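Local coordinates for protein peroxide stress regulator PerR, FUR family (Streptococcus pyogenes, PDB 4LMY) that probably controls peroxide-stress genes by binding DNA as a metal-dependent dimer of the FUR family, at residues E18-K23 / V74-V79; N101-C104 / K109-D112; M38-E43 / G130-R135; P45-I50 / N68-L73. One frame throughout, in Å; residues are numbered along the deposited sequence.

Contact 1 (E18-K23 / V74-V79); sequences EHLREK and VDEGFV. With ZN (zinc ion), chain E.
Leu20 and Glu76 mark the closest backbone approach, with their CA atoms 8.0 Å apart. Residues 18-22 end helix 12-22, and Lys23 is the first residue beyond it. Segment 74-79 ends helix 63-75 and turns toward strand 79-82. Gly77 makes that turn with a positive phi of 86°, in a Schellman motif. The turn brings Phe78 round to His19. The two rings form an edge-to-face (T-shaped) pair, with centroids 5.2 Å apart and planes at 80°. Phe78 CZ sits over one face of the imidazole, near its rim, 3.4 Å from His19 CG. NE2 of the same ring binds a zinc ion at 2.2 Å. His4, His6, His97 and His99 also bind this ion. The aromatic pair therefore joins the metal site to the end of helix 63-75, probably the DNA-recognition helix of a FUR-type winged helix. Leu20 CD2 packs against the aliphatic part of Glu76, 3.9 Å from CG. A bend at chi2 (-59°) turns the Glu76 carboxylate to meet Lys23. NZ of Lys23 comes from the opposite direction and donates to Glu76 OE2 at 3.2 Å, on its syn lone pair, in a salt bridge.

Contact 2 (N101-C104 / K109-D112); sequences NVVC and KIAD. With ZN (zinc ion), chain F.
The side-chain amide of Asn101 has the Ile110 CG2 methyl over one face, 3.5 Å from Asn101 CG. At its oxygen end, OD1 lies 3.5 Å from Asp112 CB. The Asp112 carboxylate is turned 57° from the amide plane. A water donates to Asn101 OD1 at 2.6 Å and only weakly to Asp112 OD2. Asp112 OD1 is hydrogen-bonded to Ser5 OG. The two segments lie on strands 98-104 and 110-115, a beta hairpin in what is probably the dimerisation domain of a FUR-family protein. Val102 and Ala111 are an antiparallel hydrogen-bonded pair. Their bonds are nearly straight, 172° at the hydrogen from Val102 N to Ala111 O and 171° on the return bond. Asn101 with Asp112 and Val103 with Ile110 are the non-hydrogen-bonded pairs. Val103 and Ile110 lie side by side, CG2 to CG1 4.1 Å. On the other face, Val102 CG1 packs on Ala111 CB at 3.7 Å, and Tyr131 of the second subunit packs on both residues. Cys104 N donates to Lys109 O at 2.9 Å, holding the hairpin closed beside the metal. Cys104 SG binds a zinc ion at 2.3 Å. Cys107, Cys144 and Cys147 complete this site.

Contact 3 (M38-E43 / G130-R135); sequences MIQSTE and GYKVTR
Gln40 and Lys132 meet at the surface, where their side chains cross at about a right angle. Gln40 OE1 comes 4.0 Å from Lys132 CE, so the amide oxygen faces a methylene carbon next to the amine. This is a loose contact, probably between the two domains of a FUR-family fold. Helix 29-40 probably belongs to the winged-helix DNA-binding part, and strand 132-135 to the dimerisation part. The other approach is wider still. Gln40 NE2 stays 4.4 Å from Val133 O, too far for a hydrogen bond. The nearest backbones are those of Gln40 and Val133, with CA atoms 7.0 Å apart.

Gln40 is the last helical residue of its segment. Its CG lies anti to the carbonyl carbon (chi1 -65°) and the chain runs out extended, carrying the amide across to the strand. Ser41 then leaves helical geometry, and the chain turns away toward Glu43. Further out, Ile39 packs on Met119, Thr42 on His126 and Val133 on Ala125, all of helix 118-129, so this helix touches both segments.

The strand is also held from the partner side. Lys132, Val133 and Arg135 pair in an antiparallel ladder with a strand of the second subunit, and the sheet continues across the dimer interface. Arg135 NE makes a salt bridge to Glu105 OE1 of that subunit. On the near side, Lys132 leaves the strand with CG anti to its backbone N (chi1 -178°). The bend at chi3 places CE near Gln40 OE1. The bend at chi4 (57°) turns Lys132 NZ aside, so that it lies farther from Gln40 OE1, at 5.1 Å.

Contact 4 (P45-I50 / N68-L73); sequences PSADKI and NNLKVL
Leu70 meets Ile50 tip to tip, with Leu70 CD2 3.8 Å from Ile50 CD1. The same Ile50 methyl also lies 4.0 Å from Leu70 CD1, so it touches both branches of the leucine. This small buried contact joins helices 47-54 and 63-75, which probably form the helix-turn-helix of a FUR-type winged-helix domain. The later helix is probably the one that reads DNA. Ala47 adds a second touch from one turn earlier, its CB 4.1 Å from Leu70 CD1. Leu70 therefore packs against two residues spaced three apart on the facing helix.

The backbones stay well separated. Ala47 and Leu70 are the nearest pair, with CA atoms 8.1 Å apart, and the side chains bridge the distance. Ile50 CG1 lies anti to its carbonyl carbon (chi1 -58°), and an extended chi2 carries CD1 out toward the leucine. The contact is entirely apolar.

Tyr92 of strand 91-94 touches Leu70, Tyr37 of helix 29-40 and Val66 pack on Ile50, and Leu63 and Tyr67 pack on Ala47. Helices 29-40, 47-54 and 63-75 and strand 91-94, probably of the wing, meet around this contact. Asn69 OD1 is hydrogen-bonded to Arg31 NE, which links helix 63-75 to helix 29-40.

The start of helix 47-54 is fixed by Ser46 at the N-cap. Ser46 O accepts from the backbone N of Ile50, the residue that meets Leu70. The Ser46 side chain makes the capping bond, with Lys49 N donating to Ser46 OG at 3.1 Å and an angle of 158° at the hydrogen.

Contacts 1 and 4 share helix 63-75 and touch, with centres about 14 Å apart. Contact 4 is nested inside the loop that contact 1 closes. Contact 3 lies about 17 Å from contact 4, centre to centre, and touches it where Met38 packs on Ile50 and Pro45. Its second segment comes last along the chain, so its loop encloses contacts 2 and 4 and crosses that of contact 1. Contact 2 stands apart, about 35 Å from contact 4 between centres. The probable DNA-binding helices thus gather at one end and the four-cysteine zinc site at the other. Contacts 2 and 3 both reach the second subunit, while contact 1 supplies His19 to the histidine-rich zinc site.

Contact 1 (E18-K23 / V74-V79)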
loop_
_atom_site.group_PDB
_atom_site.type_symbol
_atom_site.label_atom_id
_atom_site.label_comp_id
_atom_site.label_asym_id
_atom_site.label_seq_id
_atom_site.Cartn_x
_atom_site.Cartn_y
_atom_site.Cartn_z
ATOM N N GLU B 18 9.949 -14.303 -12.183
ATOM C CA GLU B 18 8.943 -15.321 -12.470
ATOM C C GLU B 18 8.321 -15.125 -13.851
ATOM O O GLU B 18 8.195 -16.077 -14.620
ATOM C CB GLU B 18 7.856 -15.339 -11.390
ATOM C CG GLU B 18 6.732 -16.336 -11.645
ATOM C CD GLU B 18 7.194 -17.785 -11.602
ATOM O OE1 GLU B 18 6.477 -18.653 -12.145
ATOM O OE2 GLU B 18 8.265 -18.062 -11.019
ATOM N N HIS B 19 7.947 -13.888 -14.162
ATOM C CA HIS B 19 7.388 -13.555 -15.469
ATOM C C HIS B 19 8.384 -13.845 -16.590
ATOM O O HIS B 19 8.017 -14.388 -17.632
ATOM C CB HIS B 19 6.966 -12.086 -15.523
ATOM C CG HIS B 19 5.645 -11.808 -14.873
ATOM N ND1 HIS B 19 4.490 -11.596 -15.598
ATOM C CD2 HIS B 19 5.296 -11.699 -13.570
ATOM C CE1 HIS B 19 3.487 -11.373 -14.768
ATOM N NE2 HIS B 19 3.948 -11.428 -13.532
ATOM N N LEU B 20 9.643 -13.478 -16.371
ATOM C CA LEU B 20 10.686 -13.703 -17.372
ATOM C C LEU B 20 10.966 -15.191 -17.587
ATOM O O LEU B 20 11.160 -15.629 -18.721
ATOM C CB LEU B 20 11.975 -12.964 -17.002
ATOM C CG LEU B 20 11.922 -11.435 -17.041
ATOM C CD1 LEU B 20 13.310 -10.844 -16.841
ATOM C CD2 LEU B 20 11.298 -10.938 -18.335
ATOM N N ARG B 21 10.989 -15.960 -16.500
ATOM C CA ARG B 21 11.160 -17.409 -16.590
ATOM C C ARG B 21 10.020 -18.029 -17.385
ATOM O O ARG B 21 10.240 -18.905 -18.223
ATOM C CB ARG B 21 11.204 -18.050 -15.202
ATOM C CG ARG B 21 12.489 -17.833 -14.430
ATOM C CD ARG B 21 12.516 -18.707 -13.184
ATOM N NE ARG B 21 13.369 -18.148 -12.141
ATOM C CZ ARG B 21 12.917 -17.523 -11.059
ATOM N NH1 ARG B 21 11.611 -17.381 -10.865
ATOM N NH2 ARG B 21 13.772 -17.045 -10.167
ATOM N N GLU B 22 8.803 -17.569 -17.111
ATOM C CA GLU B 22 7.616 -18.042 -17.817
ATOM C C GLU B 22 7.760 -17.863 -19.325
ATOM O O GLU B 22 7.250 -18.667 -20.105
ATOM C CB GLU B 22 6.366 -17.309 -17.322
ATOM C CG GLU B 22 5.849 -17.789 -15.975
ATOM C CD GLU B 22 4.704 -16.938 -15.451
ATOM O OE1 GLU B 22 4.451 -15.855 -16.026
ATOM O OE2 GLU B 22 4.058 -17.352 -14.466
ATOM N N LYS B 23 8.469 -16.814 -19.727
ATOM C CA LYS B 23 8.665 -16.509 -21.140
ATOM C C LYS B 23 9.976 -17.077 -21.681
ATOM O O LYS B 23 10.352 -16.801 -22.821
ATOM C CB LYS B 23 8.632 -14.999 -21.367
ATOM C CG LYS B 23 7.413 -14.303 -20.788
ATOM C CD LYS B 23 6.129 -14.826 -21.401
ATOM C CE LYS B 23 5.178 -13.682 -21.713
ATOM N NZ LYS B 23 5.762 -12.761 -22.728
ATOM N N VAL B 74 10.738 -3.051 -20.638
ATOM C CA VAL B 74 9.693 -2.178 -21.165
ATOM C C VAL B 74 8.622 -2.990 -21.888
ATOM O O VAL B 74 7.426 -2.778 -21.683
ATOM C CB VAL B 74 10.270 -1.096 -22.108
ATOM C CG1 VAL B 74 9.169 -0.467 -22.950
ATOM C CG2 VAL B 74 11.001 -0.030 -21.307
ATOM N N ASP B 75 9.057 -3.930 -22.722
ATOM C CA ASP B 75 8.133 -4.769 -23.477
ATOM C C ASP B 75 7.331 -5.706 -22.577
ATOM O O ASP B 75 6.136 -5.905 -22.788
ATOM C CB ASP B 75 8.875 -5.571 -24.548
ATOM C CG ASP B 75 9.474 -4.690 -25.627
ATOM O OD1 ASP B 75 9.152 -3.484 -25.658
ATOM O OD2 ASP B 75 10.262 -5.203 -26.448
ATOM N N GLU B 76 7.989 -6.280 -21.573
ATOM C CA GLU B 76 7.319 -7.200 -20.657
ATOM C C GLU B 76 6.457 -6.463 -19.630
ATOM O O GLU B 76 5.768 -7.088 -18.824
ATOM C CB GLU B 76 8.328 -8.123 -19.964
ATOM C CG GLU B 76 9.100 -9.032 -20.916
ATOM C CD GLU B 76 8.199 -9.947 -21.727
ATOM O OE1 GLU B 76 8.555 -10.257 -22.884
ATOM O OE2 GLU B 76 7.142 -10.365 -21.209
ATOM N N GLY B 77 6.509 -5.134 -19.660
ATOM C CA GLY B 77 5.590 -4.309 -18.895
ATOM C C GLY B 77 5.977 -4.003 -17.461
ATOM O O GLY B 77 5.108 -3.834 -16.606
ATOM N N PHE B 78 7.276 -3.916 -17.192
ATOM C CA PHE B 78 7.743 -3.637 -15.837
ATOM C C PHE B 78 8.412 -2.270 -15.715
ATOM O O PHE B 78 8.651 -1.784 -14.609
ATOM C CB PHE B 78 8.685 -4.742 -15.356
ATOM C CG PHE B 78 8.048 -6.101 -15.316
ATOM C CD1 PHE B 78 7.054 -6.384 -14.395
ATOM C CD2 PHE B 78 8.443 -7.095 -16.196
ATOM C CE1 PHE B 78 6.463 -7.630 -14.352
ATOM C CE2 PHE B 78 7.855 -8.346 -16.158
ATOM C CZ PHE B 78 6.864 -8.612 -15.234
ATOM N N VAL B 79 8.713 -1.655 -16.854
ATOM C CA VAL B 79 9.344 -0.339 -16.880
ATOM C C VAL B 79 8.696 0.540 -17.950
ATOM O O VAL B 79 8.399 0.071 -19.048
ATOM C CB VAL B 79 10.872 -0.449 -17.133
ATOM C CG1 VAL B 79 11.468 0.904 -17.505
ATOM C CG2 VAL B 79 11.579 -1.027 -15.912
HETATM ZN ZN ZN E . 2.865 -11.292 -11.668
#

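Contact 2 (N101-C104 / K109-D112)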
loop_
_atom_site.group_PDB
_atom_site.type_symbol
_atom_site.label_atom_id
_atom_site.label_comp_id
_atom_site.label_asym_id
_atom_site.label_seq_id
_atom_site.Cartn_x
_atom_site.Cartn_y
_atom_site.Cartn_z
ATOM N N ASN B 101 -0.066 -12.074 -0.177
ATOM C CA ASN B 101 -0.997 -13.022 0.426
ATOM C C ASN B 101 -2.041 -12.354 1.311
ATOM O O ASN B 101 -1.765 -11.352 1.969
ATOM C CB ASN B 101 -0.248 -14.064 1.253
ATOM C CG ASN B 101 0.411 -15.121 0.397
ATOM O OD1 ASN B 101 -0.012 -15.375 -0.730
ATOM N ND2 ASN B 101 1.443 -15.756 0.935
ATOM N N VAL B 102 -3.243 -12.914 1.319
ATOM C CA VAL B 102 -4.220 -12.574 2.342
ATOM C C VAL B 102 -4.557 -13.855 3.098
ATOM O O VAL B 102 -4.914 -14.870 2.497
ATOM C CB VAL B 102 -5.482 -11.873 1.767
ATOM C CG1 VAL B 102 -6.174 -12.735 0.724
ATOM C CG2 VAL B 102 -6.439 -11.503 2.890
ATOM N N VAL B 103 -4.400 -13.818 4.416
ATOM C CA VAL B 103 -4.551 -15.014 5.235
ATOM C C VAL B 103 -5.809 -14.931 6.087
ATOM O O VAL B 103 -6.073 -13.901 6.705
ATOM C CB VAL B 103 -3.332 -15.204 6.167
ATOM C CG1 VAL B 103 -3.461 -16.495 6.953
ATOM C CG2 VAL B 103 -2.036 -15.187 5.359
ATOM N N CYS B 104 -6.589 -16.009 6.118
ATOM C CA CYS B 104 -7.803 -16.018 6.923
ATOM C C CYS B 104 -7.468 -16.160 8.400
ATOM O O CYS B 104 -6.796 -17.107 8.804
ATOM C CB CYS B 104 -8.763 -17.131 6.494
ATOM S SG CYS B 104 -10.330 -17.115 7.422
ATOM N N LYS B 109 -6.603 -20.229 5.698
ATOM C CA LYS B 109 -6.555 -20.365 4.249
ATOM C C LYS B 109 -5.947 -19.121 3.618
ATOM O O LYS B 109 -6.238 -17.995 4.027
ATOM C CB LYS B 109 -7.947 -20.632 3.675
ATOM C CG LYS B 109 -7.937 -21.085 2.228
ATOM C CD LYS B 109 -9.209 -21.836 1.868
ATOM C CE LYS B 109 -9.146 -22.359 0.439
ATOM N NZ LYS B 109 -10.083 -23.496 0.210
ATOM N N ILE B 110 -5.095 -19.341 2.624
ATOM C CA ILE B 110 -4.361 -18.264 1.980
ATOM C C ILE B 110 -4.833 -18.035 0.553
ATOM O O ILE B 110 -4.985 -18.976 -0.226
ATOM C CB ILE B 110 -2.848 -18.566 1.949
ATOM C CG1 ILE B 110 -2.303 -18.712 3.372
ATOM C CG2 ILE B 110 -2.100 -17.475 1.201
ATOM C CD1 ILE B 110 -0.829 -19.060 3.428
ATOM N N ALA B 111 -5.074 -16.773 0.224
ATOM C CA ALA B 111 -5.298 -16.362 -1.149
ATOM C C ALA B 111 -4.256 -15.296 -1.456
ATOM O O ALA B 111 -3.645 -14.745 -0.542
ATOM C CB ALA B 111 -6.701 -15.811 -1.317
ATOM N N ASP B 112 -4.037 -15.014 -2.733
ATOM C CA ASP B 112 -3.117 -13.948 -3.102
ATOM C C ASP B 112 -3.763 -12.987 -4.087
ATOM O O ASP B 112 -4.704 -13.347 -4.797
ATOM C CB ASP B 112 -1.808 -14.511 -3.667
ATOM C CG ASP B 112 -2.020 -15.360 -4.903
ATOM O OD1 ASP B 112 -2.019 -14.796 -6.016
ATOM O OD2 ASP B 112 -2.182 -16.589 -4.759
HETATM ZN ZN ZN F . -11.426 -18.939 6.597
HETATM O O HOH W 1 -0.390 -17.623 -2.021
#

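Contact 3 (M38-E43 / G130-R135)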
loop_
_atom_site.group_PDB
_atom_site.type_symbol
_atom_site.label_atom_id
_atom_site.label_comp_id
_atom_site.label_asym_id
_atom_site.label_seq_id
_atom_site.Cartn_x
_atom_site.Cartn_y
_atom_site.Cartn_z
ATOM N N MET B 38 16.604 -0.713 -10.884
ATOM C CA MET B 38 15.400 0.010 -11.278
ATOM C C MET B 38 14.354 0.009 -10.169
ATOM O O MET B 38 13.674 1.011 -9.944
ATOM C CB MET B 38 14.810 -0.577 -12.562
ATOM C CG MET B 38 15.668 -0.348 -13.799
ATOM S SD MET B 38 16.041 1.396 -14.056
ATOM C CE MET B 38 14.393 2.062 -14.274
ATOM N N ILE B 39 14.232 -1.121 -9.480
ATOM C CA ILE B 39 13.304 -1.243 -8.361
ATOM C C ILE B 39 13.677 -0.296 -7.226
ATOM O O ILE B 39 12.811 0.353 -6.634
ATOM C CB ILE B 39 13.254 -2.695 -7.835
ATOM C CG1 ILE B 39 12.542 -3.590 -8.846
ATOM C CG2 ILE B 39 12.547 -2.764 -6.484
ATOM C CD1 ILE B 39 12.546 -5.039 -8.476
ATOM N N GLN B 40 14.970 -0.205 -6.936
ATOM C CA GLN B 40 15.448 0.617 -5.831
ATOM C C GLN B 40 15.547 2.096 -6.189
ATOM O O GLN B 40 15.604 2.948 -5.302
ATOM C CB GLN B 40 16.807 0.122 -5.336
ATOM C CG GLN B 40 16.782 -1.266 -4.726
ATOM C CD GLN B 40 17.987 -1.533 -3.847
ATOM O OE1 GLN B 40 18.963 -0.782 -3.867
ATOM N NE2 GLN B 40 17.921 -2.601 -3.063
ATOM N N SER B 41 15.573 2.400 -7.484
ATOM C CA SER B 41 15.775 3.776 -7.930
ATOM C C SER B 41 14.651 4.709 -7.487
ATOM O O SER B 41 13.472 4.451 -7.735
ATOM C CB SER B 41 15.958 3.846 -9.447
ATOM O OG SER B 41 16.363 5.149 -9.839
ATOM N N THR B 42 15.037 5.796 -6.829
ATOM C CA THR B 42 14.087 6.770 -6.313
ATOM C C THR B 42 14.028 7.977 -7.232
ATOM O O THR B 42 13.720 9.093 -6.811
ATOM C CB THR B 42 14.480 7.216 -4.908
ATOM O OG1 THR B 42 15.818 7.727 -4.928
ATOM C CG2 THR B 42 14.415 6.036 -3.964
ATOM N N GLU B 43 14.342 7.732 -8.496
ATOM C CA GLU B 43 14.253 8.739 -9.534
ATOM C C GLU B 43 13.950 8.021 -10.837
ATOM O O GLU B 43 13.627 6.833 -10.837
ATOM C CB GLU B 43 15.562 9.523 -9.633
ATOM C CG GLU B 43 16.804 8.666 -9.461
ATOM C CD GLU B 43 18.086 9.455 -9.622
ATOM O OE1 GLU B 43 18.178 10.574 -9.074
ATOM O OE2 GLU B 43 19.003 8.954 -10.303
ATOM N N GLY B 130 14.416 9.704 4.042
ATOM C CA GLY B 130 15.759 9.678 3.495
ATOM C C GLY B 130 16.386 8.291 3.473
ATOM O O GLY B 130 17.509 8.129 2.998
ATOM N N TYR B 131 15.673 7.295 3.992
ATOM C CA TYR B 131 16.144 5.910 3.927
ATOM C C TYR B 131 16.168 5.403 2.487
ATOM O O TYR B 131 15.269 5.702 1.697
ATOM C CB TYR B 131 15.232 4.980 4.733
ATOM C CG TYR B 131 15.413 4.989 6.235
ATOM C CD1 TYR B 131 15.565 3.797 6.936
ATOM C CD2 TYR B 131 15.416 6.178 6.951
ATOM C CE1 TYR B 131 15.706 3.789 8.310
ATOM C CE2 TYR B 131 15.563 6.182 8.324
ATOM C CZ TYR B 131 15.714 4.984 8.996
ATOM O OH TYR B 131 15.856 4.982 10.364
ATOM N N LYS B 132 17.194 4.628 2.146
ATOM C CA LYS B 132 17.180 3.874 0.902
ATOM C C LYS B 132 16.441 2.578 1.187
ATOM O O LYS B 132 16.965 1.699 1.867
ATOM C CB LYS B 132 18.597 3.576 0.416
ATOM C CG LYS B 132 18.644 2.833 -0.906
ATOM C CD LYS B 132 20.064 2.709 -1.420
ATOM C CE LYS B 132 20.112 2.962 -2.917
ATOM N NZ LYS B 132 19.542 4.298 -3.258
ATOM N N VAL B 133 15.215 2.474 0.683
ATOM C CA VAL B 133 14.337 1.353 1.010
ATOM C C VAL B 133 14.821 0.037 0.402
ATOM O O VAL B 133 15.115 -0.032 -0.789
ATOM C CB VAL B 133 12.889 1.627 0.545
ATOM C CG1 VAL B 133 11.970 0.497 0.980
ATOM C CG2 VAL B 133 12.399 2.955 1.100
ATOM N N THR B 134 14.894 -1.000 1.231
ATOM C CA THR B 134 15.378 -2.309 0.799
ATOM C C THR B 134 14.239 -3.297 0.570
ATOM O O THR B 134 14.265 -4.080 -0.382
ATOM C CB THR B 134 16.357 -2.917 1.821
ATOM O OG1 THR B 134 15.781 -2.867 3.131
ATOM C CG2 THR B 134 17.675 -2.150 1.823
ATOM N N ARG B 135 13.246 -3.267 1.450
ATOM C CA ARG B 135 12.134 -4.205 1.375
ATOM C C ARG B 135 10.955 -3.747 2.225
ATOM O O ARG B 135 11.127 -3.142 3.283
ATOM C CB ARG B 135 12.585 -5.593 1.832
ATOM C CG ARG B 135 13.053 -5.627 3.280
ATOM C CD ARG B 135 13.858 -6.878 3.592
ATOM N NE ARG B 135 14.459 -6.807 4.923
ATOM C CZ ARG B 135 13.918 -7.326 6.022
ATOM N NH1 ARG B 135 12.758 -7.967 5.962
ATOM N NH2 ARG B 135 14.544 -7.207 7.185
#

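Contact 4 (P45-I50 / N68-L73)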
loop_
_atom_site.group_PDB
_atom_site.type_symbol
_atom_site.label_atom_id
_atom_site.label_comp_id
_atom_site.label_asym_id
_atom_site.label_seq_id
_atom_site.Cartn_x
_atom_site.Cartn_y
_atom_site.Cartn_z
ATOM N N PRO B 45 15.916 7.296 -13.983
ATOM C CA PRO B 45 17.238 7.378 -14.609
ATOM C C PRO B 45 17.202 7.203 -16.120
ATOM O O PRO B 45 16.343 6.505 -16.659
ATOM C CB PRO B 45 17.991 6.209 -13.969
ATOM C CG PRO B 45 16.931 5.219 -13.659
ATOM C CD PRO B 45 15.737 6.037 -13.240
ATOM N N SER B 46 18.144 7.851 -16.793
ATOM C CA SER B 46 18.357 7.635 -18.214
ATOM C C SER B 46 19.147 6.346 -18.389
ATOM O O SER B 46 19.632 5.772 -17.413
ATOM C CB SER B 46 19.146 8.798 -18.805
ATOM O OG SER B 46 20.439 8.856 -18.230
ATOM N N ALA B 47 19.282 5.895 -19.631
ATOM C CA ALA B 47 20.081 4.712 -19.920
ATOM C C ALA B 47 21.535 4.944 -19.528
ATOM O O ALA B 47 22.206 4.036 -19.037
ATOM C CB ALA B 47 19.980 4.350 -21.393
ATOM N N ASP B 48 22.016 6.168 -19.742
ATOM C CA ASP B 48 23.391 6.518 -19.405
ATOM C C ASP B 48 23.632 6.463 -17.901
ATOM O O ASP B 48 24.673 5.986 -17.453
ATOM C CB ASP B 48 23.750 7.909 -19.933
ATOM C CG ASP B 48 25.221 8.238 -19.751
ATOM O OD1 ASP B 48 26.062 7.569 -20.387
ATOM O OD2 ASP B 48 25.537 9.166 -18.978
ATOM N N LYS B 49 22.665 6.955 -17.131
ATOM C CA LYS B 49 22.762 6.953 -15.674
ATOM C C LYS B 49 22.862 5.533 -15.133
ATOM O O LYS B 49 23.718 5.239 -14.298
ATOM C CB LYS B 49 21.561 7.659 -15.044
ATOM C CG LYS B 49 21.528 7.561 -13.523
ATOM C CD LYS B 49 21.805 8.900 -12.866
ATOM C CE LYS B 49 21.951 8.757 -11.358
ATOM N NZ LYS B 49 23.348 8.434 -10.949
ATOM N N ILE B 50 21.980 4.659 -15.612
ATOM C CA ILE B 50 22.015 3.249 -15.244
ATOM C C ILE B 50 23.384 2.666 -15.568
ATOM O O ILE B 50 24.012 2.015 -14.731
ATOM C CB ILE B 50 20.948 2.443 -16.008
ATOM C CG1 ILE B 50 19.547 2.995 -15.734
ATOM C CG2 ILE B 50 21.035 0.969 -15.645
ATOM C CD1 ILE B 50 18.470 2.389 -16.612
ATOM N N ASN B 68 19.536 -3.144 -24.153
ATOM C CA ASN B 68 18.999 -4.486 -24.358
ATOM C C ASN B 68 18.102 -4.913 -23.204
ATOM O O ASN B 68 17.008 -5.444 -23.413
ATOM C CB ASN B 68 20.126 -5.506 -24.534
ATOM C CG ASN B 68 20.838 -5.371 -25.868
ATOM O OD1 ASN B 68 20.320 -4.762 -26.803
ATOM N ND2 ASN B 68 22.030 -5.946 -25.962
ATOM N N ASN B 69 18.571 -4.674 -21.986
ATOM C CA ASN B 69 17.820 -5.048 -20.794
ATOM C C ASN B 69 16.567 -4.201 -20.597
ATOM O O ASN B 69 15.516 -4.716 -20.215
ATOM C CB ASN B 69 18.713 -4.976 -19.555
ATOM C CG ASN B 69 19.578 -6.208 -19.391
ATOM O OD1 ASN B 69 19.177 -7.177 -18.745
ATOM N ND2 ASN B 69 20.774 -6.180 -19.973
ATOM N N LEU B 70 16.682 -2.901 -20.857
ATOM C CA LEU B 70 15.540 -1.996 -20.764
ATOM C C LEU B 70 14.457 -2.370 -21.771
ATOM O O LEU B 70 13.267 -2.277 -21.475
ATOM C CB LEU B 70 15.980 -0.546 -20.978
ATOM C CG LEU B 70 16.847 0.074 -19.880
ATOM C CD1 LEU B 70 17.315 1.460 -20.282
ATOM C CD2 LEU B 70 16.101 0.123 -18.551
ATOM N N LYS B 71 14.884 -2.800 -22.956
ATOM C CA LYS B 71 13.967 -3.227 -24.009
ATOM C C LYS B 71 13.096 -4.391 -23.546
ATOM O O LYS B 71 11.885 -4.398 -23.769
ATOM C CB LYS B 71 14.750 -3.620 -25.263
ATOM C CG LYS B 71 13.935 -4.350 -26.315
ATOM C CD LYS B 71 13.834 -3.545 -27.598
ATOM C CE LYS B 71 13.949 -4.446 -28.818
ATOM N NZ LYS B 71 12.972 -5.569 -28.778
ATOM N N VAL B 72 13.718 -5.368 -22.894
ATOM C CA VAL B 72 12.993 -6.510 -22.351
ATOM C C VAL B 72 12.007 -6.069 -21.272
ATOM O O VAL B 72 10.834 -6.438 -21.301
ATOM C CB VAL B 72 13.956 -7.567 -21.771
ATOM C CG1 VAL B 72 13.193 -8.603 -20.959
ATOM C CG2 VAL B 72 14.754 -8.232 -22.888
ATOM N N LEU B 73 12.486 -5.264 -20.329
ATOM C CA LEU B 73 11.653 -4.806 -19.219
ATOM C C LEU B 73 10.487 -3.922 -19.666
ATOM O O LEU B 73 9.382 -4.030 -19.134
ATOM C CB LEU B 73 12.504 -4.081 -18.173
ATOM C CG LEU B 73 13.540 -4.963 -17.469
ATOM C CD1 LEU B 73 14.241 -4.190 -16.361
ATOM C CD2 LEU B 73 12.902 -6.234 -16.925
#